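Local coordinates for protein branched-chain alpha-ketoacid decarboxylase (Lactococcus lactis, PDB 2VBF) that probably decarboxylates branched-chain and aromatic alpha-keto acids to aldehydes, with thiamine diphosphate and a magnesium ion as its cofactors, at residues A111-V116 / E179-Y184; I240-E245 / F341-V346; I473-N478 / Y543-V548. All blocks are in the same frame, centred on the assembly; numbering follows the deposited sequence.

Overall arrangement
Contacts 1 and 2 are neighbours, their centres 14 Å apart, and they touch: Asn113 O lies 2.6 Å from Ser241 OG, and Arg180 CG packs 3.5 Å from Phe242 CZ. Contact 1 belongs to the N-terminal cofactor-binding region and contact 2 to the central domain, so it is this meeting that links the two. Contact 3, in the C-terminal cofactor-binding region, stands apart, with its centre 31 Å from that of contact 1 and 36 Å from that of contact 2. It is the one beside the active site: the side chain of Ile477 comes within about 5 Å of thiamine diphosphate and about 6 Å of the magnesium ion. Contact 2 lies away from the cofactor site.

Contact 1 (A111-V116 / E179-Y184); sequences AENLPV and ERKPVY
Asn113 OD1 takes a 2.8 Å hydrogen bond from Lys181 NZ, and the other half of the same amide reaches the neighbouring segment too. Its ND2 donates to Glu179 O at 2.9 Å along a nearly straight path, 171° at the hydrogen. That acceptor lies practically in the amide plane, and the donor meets the carbonyl in its own plane, on a lone pair. With both ends of the amide engaged, the rotation of the Asn113 group is fixed. The lysine arrives by folding back: its last torsion is turned to 75°, which brings NZ round to the oxygen. Lys181 CG lies alongside, 3.4 Å from Asn113 OD1.

Asn113 has positive phi and is the C-prime residue of the Schellman motif that ends helix 97-111. Its carbonyl is within hydrogen-bonding distance of Ser241 OG and probably bonded to it, a link to the central domain. Arg180, likewise with positive phi, follows the end of helix 165-179; its CD comes to 4.2 Å from Pro115 CB, and its NE turns back to Leu177 O.

Beyond the asparagine the two segments draw together through prolines. Pro115 sits at the centre of an inverse gamma turn, closed by a weak bond from Val116 N to Leu114 O. Pro182 CD rests 3.3 Å from Leu114 O, and Pro182 CA makes a CH...O contact of 3.1 Å with Val116 O. The same oxygen accepts from Val183 N at 3.0 Å, the first rung of the pairing that Val183 continues with Glu118.

Two helix-to-strand turns thus lie side by side and feed neighbouring parallel strands, 116-122 and 183-188, as expected of the open alpha/beta fold of the N-terminal domain in thiamine diphosphate enzymes.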
loop_
_atom_site.group_PDB
_atom_site.type_symbol
_atom_site.label_atom_id
_atom_site.label_comp_id
_atom_site.label_asym_id
_atom_site.label_seq_id
_atom_site.Cartn_x
_atom_site.Cartn_y
_atom_site.Cartn_z
ATOM N N ALA A 111 -7.322 14.419 -1.641
ATOM C CA ALA A 111 -6.747 15.381 -2.575
ATOM C C ALA A 111 -7.731 15.768 -3.692
ATOM O O ALA A 111 -7.916 16.946 -3.978
ATOM C CB ALA A 111 -5.435 14.842 -3.159
ATOM N N GLU A 112 -8.355 14.770 -4.320
ATOM C CA GLU A 112 -9.248 15.022 -5.453
ATOM C C GLU A 112 -10.719 15.049 -5.031
ATOM O O GLU A 112 -11.615 15.123 -5.870
ATOM C CB GLU A 112 -8.958 14.028 -6.577
ATOM C CG GLU A 112 -7.454 14.100 -6.973
ATOM C CD GLU A 112 -7.136 13.707 -8.404
ATOM O OE1 GLU A 112 -8.053 13.341 -9.171
ATOM O OE2 GLU A 112 -5.927 13.761 -8.743
ATOM N N ASN A 113 -10.951 14.999 -3.717
ATOM C CA ASN A 113 -12.259 15.301 -3.123
ATOM C C ASN A 113 -13.369 14.304 -3.495
ATOM O O ASN A 113 -14.408 14.698 -4.050
ATOM C CB ASN A 113 -12.669 16.745 -3.480
ATOM C CG ASN A 113 -13.519 17.411 -2.408
ATOM O OD1 ASN A 113 -13.110 18.422 -1.830
ATOM N ND2 ASN A 113 -14.713 16.875 -2.157
ATOM N N LEU A 114 -13.141 13.025 -3.193
ATOM C CA LEU A 114 -14.138 11.967 -3.423
ATOM C C LEU A 114 -14.745 11.442 -2.122
ATOM O O LEU A 114 -14.035 11.229 -1.125
ATOM C CB LEU A 114 -13.558 10.792 -4.216
ATOM C CG LEU A 114 -13.239 11.057 -5.688
ATOM C CD1 LEU A 114 -14.376 11.833 -6.384
ATOM C CD2 LEU A 114 -11.904 11.772 -5.850
ATOM N N PRO A 115 -16.081 11.282 -2.117
ATOM C CA PRO A 115 -16.831 10.895 -0.930
ATOM C C PRO A 115 -16.730 9.409 -0.624
ATOM O O PRO A 115 -17.662 8.634 -0.885
ATOM C CB PRO A 115 -18.258 11.354 -1.258
ATOM C CG PRO A 115 -18.333 11.274 -2.717
ATOM C CD PRO A 115 -16.962 11.608 -3.249
ATOM N N VAL A 116 -15.595 9.032 -0.031
ATOM C CA VAL A 116 -15.324 7.642 0.341
ATOM C C VAL A 116 -15.332 7.493 1.862
ATOM O O VAL A 116 -14.648 8.235 2.573
ATOM C CB VAL A 116 -13.952 7.172 -0.211
ATOM C CG1 VAL A 116 -13.638 5.744 0.221
ATOM C CG2 VAL A 116 -13.911 7.314 -1.739
ATOM N N GLU A 179 -19.050 18.066 2.492
ATOM C CA GLU A 179 -17.777 18.402 1.838
ATOM C C GLU A 179 -17.409 17.465 0.684
ATOM O O GLU A 179 -16.551 17.809 -0.119
ATOM C CB GLU A 179 -16.625 18.342 2.850
ATOM C CG GLU A 179 -16.668 19.327 4.003
ATOM C CD GLU A 179 -15.383 19.292 4.830
ATOM O OE1 GLU A 179 -14.282 19.527 4.265
ATOM O OE2 GLU A 179 -15.468 19.021 6.047
ATOM N N ARG A 180 -18.043 16.292 0.637
ATOM C CA ARG A 180 -17.739 15.207 -0.304
ATOM C C ARG A 180 -16.274 14.737 -0.283
ATOM O O ARG A 180 -15.765 14.216 -1.279
ATOM C CB ARG A 180 -18.210 15.558 -1.718
ATOM C CG ARG A 180 -19.686 15.935 -1.807
ATOM C CD ARG A 180 -20.636 14.788 -1.480
ATOM N NE ARG A 180 -21.937 15.330 -1.083
ATOM C CZ ARG A 180 -23.001 15.443 -1.870
ATOM N NH1 ARG A 180 -22.979 15.006 -3.122
ATOM N NH2 ARG A 180 -24.110 15.999 -1.385
ATOM N N LYS A 181 -15.641 14.887 0.877
ATOM C CA LYS A 181 -14.290 14.386 1.148
ATOM C C LYS A 181 -14.392 13.094 1.986
ATOM O O LYS A 181 -15.432 12.814 2.590
ATOM C CB LYS A 181 -13.458 15.428 1.902
ATOM C CG LYS A 181 -13.057 16.660 1.111
ATOM C CD LYS A 181 -12.426 17.696 2.051
ATOM C CE LYS A 181 -11.580 18.716 1.286
ATOM N NZ LYS A 181 -12.451 19.701 0.572
ATOM N N PRO A 182 -13.320 12.279 1.990
ATOM C CA PRO A 182 -13.387 11.012 2.727
ATOM C C PRO A 182 -13.560 11.170 4.235
ATOM O O PRO A 182 -13.100 12.142 4.837
ATOM C CB PRO A 182 -12.066 10.303 2.389
ATOM C CG PRO A 182 -11.218 11.311 1.748
ATOM C CD PRO A 182 -12.050 12.446 1.276
ATOM N N VAL A 183 -14.225 10.187 4.826
ATOM C CA VAL A 183 -14.357 10.105 6.265
ATOM C C VAL A 183 -14.004 8.699 6.718
ATOM O O VAL A 183 -13.868 7.777 5.903
ATOM C CB VAL A 183 -15.762 10.495 6.735
ATOM C CG1 VAL A 183 -16.062 11.932 6.294
ATOM C CG2 VAL A 183 -16.809 9.510 6.197
ATOM N N TYR A 184 -13.877 8.553 8.028
ATOM C CA TYR A 184 -13.230 7.395 8.653
ATOM C C TYR A 184 -14.009 6.983 9.904
ATOM O O TYR A 184 -14.286 7.812 10.769
ATOM C CB TYR A 184 -11.801 7.807 8.980
ATOM C CG TYR A 184 -10.925 6.860 9.784
ATOM C CD1 TYR A 184 -9.856 6.200 9.176
ATOM C CD2 TYR A 184 -11.075 6.714 11.161
ATOM C CE1 TYR A 184 -8.996 5.388 9.916
ATOM C CE2 TYR A 184 -10.213 5.913 11.905
ATOM C CZ TYR A 184 -9.186 5.241 11.275
ATOM O OH TYR A 184 -8.318 4.452 12.000
#

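Contact 2 (I240-E245 / F341-V346); sequences ISFGLE and FDFRAV
Phe242 brings CD1 to 3.8 Å from Arg344 CB, an oblique approach in which the two side chains cross at about a right angle. With chi1 at 178°, CG anti to the backbone N, Arg344 also sets its CG along the ring, 4.0 Å from Phe242 CD1; the chain then runs extended to NE, and its charged end travels on to a long, weak ion pair with Glu204. The other ortho carbon, Phe242 CD2, meets Phe343 CD2 at 4.0 Å. The ring planes are inclined at 59°, and Phe242 CD2 comes to the edge of the Phe343 ring.

Two helix ends of the central domain face each other here. Helix 237-241 finishes in a Schellman motif with Gly243 at positive phi, and Asp342 is the N-cap of helix 343-348, its OD2 accepting from Ala345 N at 2.8 Å. With an alanine here instead of Phe242, a gap would probably open between the two helix ends, and Phe343 and the arginine CB would lose their aromatic neighbour.

Leu244 and Phe343 run antiparallel alongside each other, Leu244 CD1 4.0 Å from Phe343 CE2. Ile328 touches both phenylalanines, and Arg180 touches Phe242 and Arg344.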
loop_
_atom_site.group_PDB
_atom_site.type_symbol
_atom_site.label_atom_id
_atom_site.label_comp_id
_atom_site.label_asym_id
_atom_site.label_seq_id
_atom_site.Cartn_x
_atom_site.Cartn_y
_atom_site.Cartn_z
ATOM N N ILE A 240 -17.594 17.174 -10.169
ATOM C CA ILE A 240 -17.681 15.712 -10.185
ATOM C C ILE A 240 -17.898 15.171 -8.765
ATOM O O ILE A 240 -18.714 14.254 -8.559
ATOM C CB ILE A 240 -16.435 15.066 -10.870
ATOM C CG1 ILE A 240 -16.344 15.504 -12.344
ATOM C CG2 ILE A 240 -16.500 13.520 -10.808
ATOM C CD1 ILE A 240 -15.062 15.125 -13.082
ATOM N N SER A 241 -17.188 15.751 -7.796
ATOM C CA SER A 241 -17.310 15.391 -6.371
ATOM C C SER A 241 -18.762 15.363 -5.876
ATOM O O SER A 241 -19.165 14.463 -5.136
ATOM C CB SER A 241 -16.507 16.370 -5.521
ATOM O OG SER A 241 -15.150 16.396 -5.918
ATOM N N PHE A 242 -19.535 16.355 -6.312
ATOM C CA PHE A 242 -20.925 16.521 -5.889
ATOM C C PHE A 242 -21.946 15.921 -6.857
ATOM O O PHE A 242 -23.145 16.048 -6.630
ATOM C CB PHE A 242 -21.224 18.015 -5.698
ATOM C CG PHE A 242 -20.926 18.505 -4.319
ATOM C CD1 PHE A 242 -21.904 18.500 -3.341
ATOM C CD2 PHE A 242 -19.647 18.932 -3.978
ATOM C CE1 PHE A 242 -21.622 18.930 -2.047
ATOM C CE2 PHE A 242 -19.361 19.365 -2.687
ATOM C CZ PHE A 242 -20.345 19.371 -1.730
ATOM N N GLY A 243 -21.497 15.269 -7.927
ATOM C CA GLY A 243 -22.418 14.747 -8.935
ATOM C C GLY A 243 -23.228 15.849 -9.615
ATOM O O GLY A 243 -24.413 15.663 -9.915
ATOM N N LEU A 244 -22.588 16.990 -9.855
ATOM C CA LEU A 244 -23.233 18.159 -10.461
ATOM C C LEU A 244 -23.004 18.257 -11.971
ATOM O O LEU A 244 -23.377 19.259 -12.595
ATOM C CB LEU A 244 -22.744 19.438 -9.768
ATOM C CG LEU A 244 -23.311 19.665 -8.365
ATOM C CD1 LEU A 244 -22.499 20.700 -7.621
ATOM C CD2 LEU A 244 -24.785 20.093 -8.450
ATOM N N GLU A 245 -22.426 17.224 -12.586
ATOM C CA GLU A 245 -22.123 17.285 -14.019
ATOM C C GLU A 245 -23.366 17.539 -14.866
ATOM O O GLU A 245 -23.346 18.399 -15.757
ATOM C CB GLU A 245 -21.433 16.018 -14.527
ATOM C CG GLU A 245 -20.097 15.685 -13.847
ATOM C CD GLU A 245 -20.261 14.605 -12.780
ATOM O OE1 GLU A 245 -21.154 14.767 -11.921
ATOM O OE2 GLU A 245 -19.522 13.591 -12.807
ATOM N N PHE A 341 -21.134 30.419 2.098
ATOM C CA PHE A 341 -22.061 29.910 1.087
ATOM C C PHE A 341 -21.868 28.411 0.891
ATOM O O PHE A 341 -20.790 27.879 1.175
ATOM C CB PHE A 341 -21.825 30.620 -0.248
ATOM C CG PHE A 341 -20.584 30.160 -0.948
ATOM C CD1 PHE A 341 -20.644 29.170 -1.921
ATOM C CD2 PHE A 341 -19.351 30.679 -0.593
ATOM C CE1 PHE A 341 -19.495 28.720 -2.540
ATOM C CE2 PHE A 341 -18.205 30.239 -1.207
ATOM C CZ PHE A 341 -18.276 29.255 -2.186
ATOM N N ASP A 342 -22.906 27.746 0.388
ATOM C CA ASP A 342 -22.817 26.342 -0.017
ATOM C C ASP A 342 -22.631 26.222 -1.532
ATOM O O ASP A 342 -23.481 26.646 -2.316
ATOM C CB ASP A 342 -24.066 25.570 0.411
ATOM C CG ASP A 342 -23.964 24.086 0.099
ATOM O OD1 ASP A 342 -23.225 23.374 0.816
ATOM O OD2 ASP A 342 -24.616 23.633 -0.860
ATOM N N PHE A 343 -21.510 25.625 -1.926
ATOM C CA PHE A 343 -21.168 25.378 -3.330
ATOM C C PHE A 343 -22.275 24.648 -4.113
ATOM O O PHE A 343 -22.674 25.082 -5.195
ATOM C CB PHE A 343 -19.857 24.580 -3.357
ATOM C CG PHE A 343 -19.430 24.139 -4.719
ATOM C CD1 PHE A 343 -18.850 25.034 -5.605
ATOM C CD2 PHE A 343 -19.554 22.808 -5.102
ATOM C CE1 PHE A 343 -18.443 24.624 -6.863
ATOM C CE2 PHE A 343 -19.143 22.395 -6.365
ATOM C CZ PHE A 343 -18.586 23.300 -7.237
ATOM N N ARG A 344 -22.754 23.531 -3.574
ATOM C CA ARG A 344 -23.801 22.748 -4.230
ATOM C C ARG A 344 -25.047 23.599 -4.466
ATOM O O ARG A 344 -25.608 23.611 -5.571
ATOM C CB ARG A 344 -24.149 21.529 -3.374
ATOM C CG ARG A 344 -25.269 20.634 -3.899
ATOM C CD ARG A 344 -25.874 19.843 -2.752
ATOM N NE ARG A 344 -26.971 18.970 -3.158
ATOM C CZ ARG A 344 -27.662 18.195 -2.320
ATOM N NH1 ARG A 344 -27.369 18.174 -1.020
ATOM N NH2 ARG A 344 -28.648 17.430 -2.783
ATOM N N ALA A 345 -25.461 24.308 -3.415
ATOM C CA ALA A 345 -26.629 25.199 -3.466
ATOM C C ALA A 345 -26.498 26.224 -4.586
ATOM O O ALA A 345 -27.423 26.415 -5.378
ATOM C CB ALA A 345 -26.824 25.901 -2.118
ATOM N N VAL A 346 -25.340 26.862 -4.674
ATOM C CA VAL A 346 -25.154 27.909 -5.673
ATOM C C VAL A 346 -25.158 27.319 -7.084
ATOM O O VAL A 346 -25.867 27.809 -7.964
ATOM C CB VAL A 346 -23.896 28.762 -5.395
ATOM C CG1 VAL A 346 -23.693 29.781 -6.500
ATOM C CG2 VAL A 346 -24.028 29.469 -4.045
#

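Contact 3 (I473-N478 / Y543-V548); sequences ICFIIN and YWIELV
The indole of Trp544 carries Ile476 CD1 over one face: the methyl stands 3.7 Å from the centroid of the five-membered ring and only 15° off its normal, a well-aimed CH-pi contact. A chi2 of 80° bends the isoleucine tip toward the neighbouring strand and over the ring. At the six-membered ring Cys474 CB approaches obliquely, 3.7 Å from Trp544 CE3, with SG beside it. The indole NE1 donates to Tyr503 O. On the other face of the sheet, Phe475 lies side by side with Ile545, its CE1 only 3.4 Å from CD1 of the isoleucine. Leu547 CD1 also comes against this ring, and Phe449 and Phe528 add further aromatic neighbours.

Between these two layers the backbones pair in parallel register, Ile473 opposite Tyr543 through to Asn478 opposite Val548, with the strand axes 25° apart. Five backbone bonds join them, from Cys474 N to Tyr543 O at 2.8 Å up to Asn478 N to Leu547 O at 2.7 Å. These are inner strands of the six-stranded parallel sheet of the C-terminal cofactor-binding domain, flanked by 445-451 and 517-522.

At the end of the pairing, Asn478 and Glu546 point the same way from adjacent strands. Asn478 ND2 donates to Glu546 OE2 at 2.8 Å, nearly straight; the amide N-H reaches OE2 from its anti side, somewhat out of the carboxylate plane. Glu546 OE1 takes the N-H of Ser504, and Asn478 OD1 that of Asp480. Two N-H donors on a buried carboxylate would probably favour its ionised form, and the amide, gripped at both ends, is likely to steady the chain just before Asn479, a ligand of the magnesium ion.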
loop_
_atom_site.group_PDB
_atom_site.type_symbol
_atom_site.label_atom_id
_atom_site.label_comp_id
_atom_site.label_asym_id
_atom_site.label_seq_id
_atom_site.Cartn_x
_atom_site.Cartn_y
_atom_site.Cartn_z
ATOM N N ILE A 473 -13.015 -2.823 -21.281
ATOM C CA ILE A 473 -12.026 -2.993 -22.335
ATOM C C ILE A 473 -10.729 -2.364 -21.808
ATOM O O ILE A 473 -10.662 -1.150 -21.590
ATOM C CB ILE A 473 -12.459 -2.317 -23.646
ATOM C CG1 ILE A 473 -13.829 -2.855 -24.102
ATOM C CG2 ILE A 473 -11.364 -2.489 -24.733
ATOM C CD1 ILE A 473 -14.468 -2.045 -25.220
ATOM N N CYS A 474 -9.726 -3.204 -21.568
ATOM C CA CYS A 474 -8.489 -2.786 -20.928
ATOM C C CYS A 474 -7.358 -2.809 -21.933
ATOM O O CYS A 474 -7.125 -3.840 -22.572
ATOM C CB CYS A 474 -8.161 -3.718 -19.774
ATOM S SG CYS A 474 -9.431 -3.765 -18.516
ATOM N N PHE A 475 -6.682 -1.675 -22.070
ATOM C CA PHE A 475 -5.513 -1.513 -22.940
ATOM C C PHE A 475 -4.273 -1.323 -22.078
ATOM O O PHE A 475 -4.196 -0.359 -21.316
ATOM C CB PHE A 475 -5.659 -0.304 -23.857
ATOM C CG PHE A 475 -6.779 -0.415 -24.840
ATOM C CD1 PHE A 475 -6.594 -1.083 -26.047
ATOM C CD2 PHE A 475 -8.009 0.150 -24.566
ATOM C CE1 PHE A 475 -7.626 -1.178 -26.962
ATOM C CE2 PHE A 475 -9.056 0.052 -25.472
ATOM C CZ PHE A 475 -8.866 -0.607 -26.673
ATOM N N ILE A 476 -3.314 -2.233 -22.209
ATOM C CA ILE A 476 -2.046 -2.168 -21.460
ATOM C C ILE A 476 -0.969 -1.665 -22.422
ATOM O O ILE A 476 -0.679 -2.322 -23.433
ATOM C CB ILE A 476 -1.628 -3.544 -20.869
ATOM C CG1 ILE A 476 -2.721 -4.124 -19.957
ATOM C CG2 ILE A 476 -0.300 -3.417 -20.103
ATOM C CD1 ILE A 476 -3.866 -4.799 -20.667
ATOM N N ILE A 477 -0.380 -0.505 -22.120
ATOM C CA ILE A 477 0.646 0.062 -22.988
ATOM C C ILE A 477 2.022 -0.493 -22.618
ATOM O O ILE A 477 2.670 -0.033 -21.698
ATOM C CB ILE A 477 0.651 1.593 -22.992
ATOM C CG1 ILE A 477 -0.731 2.114 -23.415
ATOM C CG2 ILE A 477 1.738 2.107 -23.912
ATOM C CD1 ILE A 477 -0.832 3.612 -23.525
ATOM N N ASN A 478 2.449 -1.505 -23.365
ATOM C CA ASN A 478 3.755 -2.081 -23.154
ATOM C C ASN A 478 4.765 -1.298 -23.988
ATOM O O ASN A 478 4.897 -1.529 -25.199
ATOM C CB ASN A 478 3.751 -3.564 -23.526
ATOM C CG ASN A 478 5.128 -4.188 -23.426
ATOM O OD1 ASN A 478 6.123 -3.495 -23.183
ATOM N ND2 ASN A 478 5.199 -5.492 -23.626
ATOM N N TYR A 543 -12.154 -7.389 -22.308
ATOM C CA TYR A 543 -11.056 -7.423 -23.260
ATOM C C TYR A 543 -9.767 -6.954 -22.582
ATOM O O TYR A 543 -9.776 -5.980 -21.825
ATOM C CB TYR A 543 -11.388 -6.608 -24.514
ATOM C CG TYR A 543 -12.260 -7.416 -25.433
ATOM C CD1 TYR A 543 -13.577 -7.706 -25.083
ATOM C CD2 TYR A 543 -11.763 -7.947 -26.619
ATOM C CE1 TYR A 543 -14.386 -8.487 -25.901
ATOM C CE2 TYR A 543 -12.564 -8.725 -27.446
ATOM C CZ TYR A 543 -13.873 -8.987 -27.083
ATOM O OH TYR A 543 -14.664 -9.766 -27.893
ATOM N N TRP A 544 -8.689 -7.690 -22.842
ATOM C CA TRP A 544 -7.378 -7.451 -22.243
ATOM C C TRP A 544 -6.355 -7.369 -23.379
ATOM O O TRP A 544 -5.921 -8.388 -23.925
ATOM C CB TRP A 544 -7.055 -8.589 -21.291
ATOM C CG TRP A 544 -5.874 -8.360 -20.409
ATOM C CD1 TRP A 544 -4.597 -8.830 -20.588
ATOM C CD2 TRP A 544 -5.856 -7.616 -19.182
ATOM N NE1 TRP A 544 -3.800 -8.424 -19.549
ATOM C CE2 TRP A 544 -4.541 -7.673 -18.677
ATOM C CE3 TRP A 544 -6.823 -6.897 -18.472
ATOM C CZ2 TRP A 544 -4.167 -7.043 -17.484
ATOM C CZ3 TRP A 544 -6.452 -6.274 -17.289
ATOM C CH2 TRP A 544 -5.129 -6.355 -16.808
ATOM N N ILE A 545 -5.996 -6.142 -23.741
ATOM C CA ILE A 545 -5.306 -5.865 -24.982
ATOM C C ILE A 545 -3.941 -5.267 -24.712
ATOM O O ILE A 545 -3.831 -4.119 -24.264
ATOM C CB ILE A 545 -6.134 -4.896 -25.853
ATOM C CG1 ILE A 545 -7.507 -5.501 -26.162
ATOM C CG2 ILE A 545 -5.382 -4.533 -27.134
ATOM C CD1 ILE A 545 -8.553 -4.453 -26.526
ATOM N N GLU A 546 -2.899 -6.044 -25.013
ATOM C CA GLU A 546 -1.534 -5.567 -24.858
ATOM C C GLU A 546 -1.143 -4.777 -26.107
ATOM O O GLU A 546 -1.061 -5.341 -27.204
ATOM C CB GLU A 546 -0.577 -6.739 -24.614
ATOM C CG GLU A 546 0.892 -6.313 -24.498
ATOM C CD GLU A 546 1.834 -7.466 -24.237
ATOM O OE1 GLU A 546 1.358 -8.597 -23.986
ATOM O OE2 GLU A 546 3.061 -7.218 -24.267
ATOM N N LEU A 547 -0.927 -3.472 -25.938
ATOM C CA LEU A 547 -0.445 -2.600 -27.017
ATOM C C LEU A 547 1.063 -2.502 -26.926
ATOM O O LEU A 547 1.601 -2.198 -25.858
ATOM C CB LEU A 547 -1.046 -1.196 -26.906
ATOM C CG LEU A 547 -2.572 -1.102 -26.848
ATOM C CD1 LEU A 547 -2.991 0.358 -26.702
ATOM C CD2 LEU A 547 -3.221 -1.740 -28.091
ATOM N N VAL A 548 1.756 -2.747 -28.040
ATOM C CA VAL A 548 3.203 -2.593 -28.067
ATOM C C VAL A 548 3.577 -1.258 -28.718
ATOM O O VAL A 548 3.195 -0.970 -29.859
ATOM C CB VAL A 548 3.910 -3.776 -28.782
ATOM C CG1 VAL A 548 5.422 -3.584 -28.725
ATOM C CG2 VAL A 548 3.511 -5.097 -28.133
#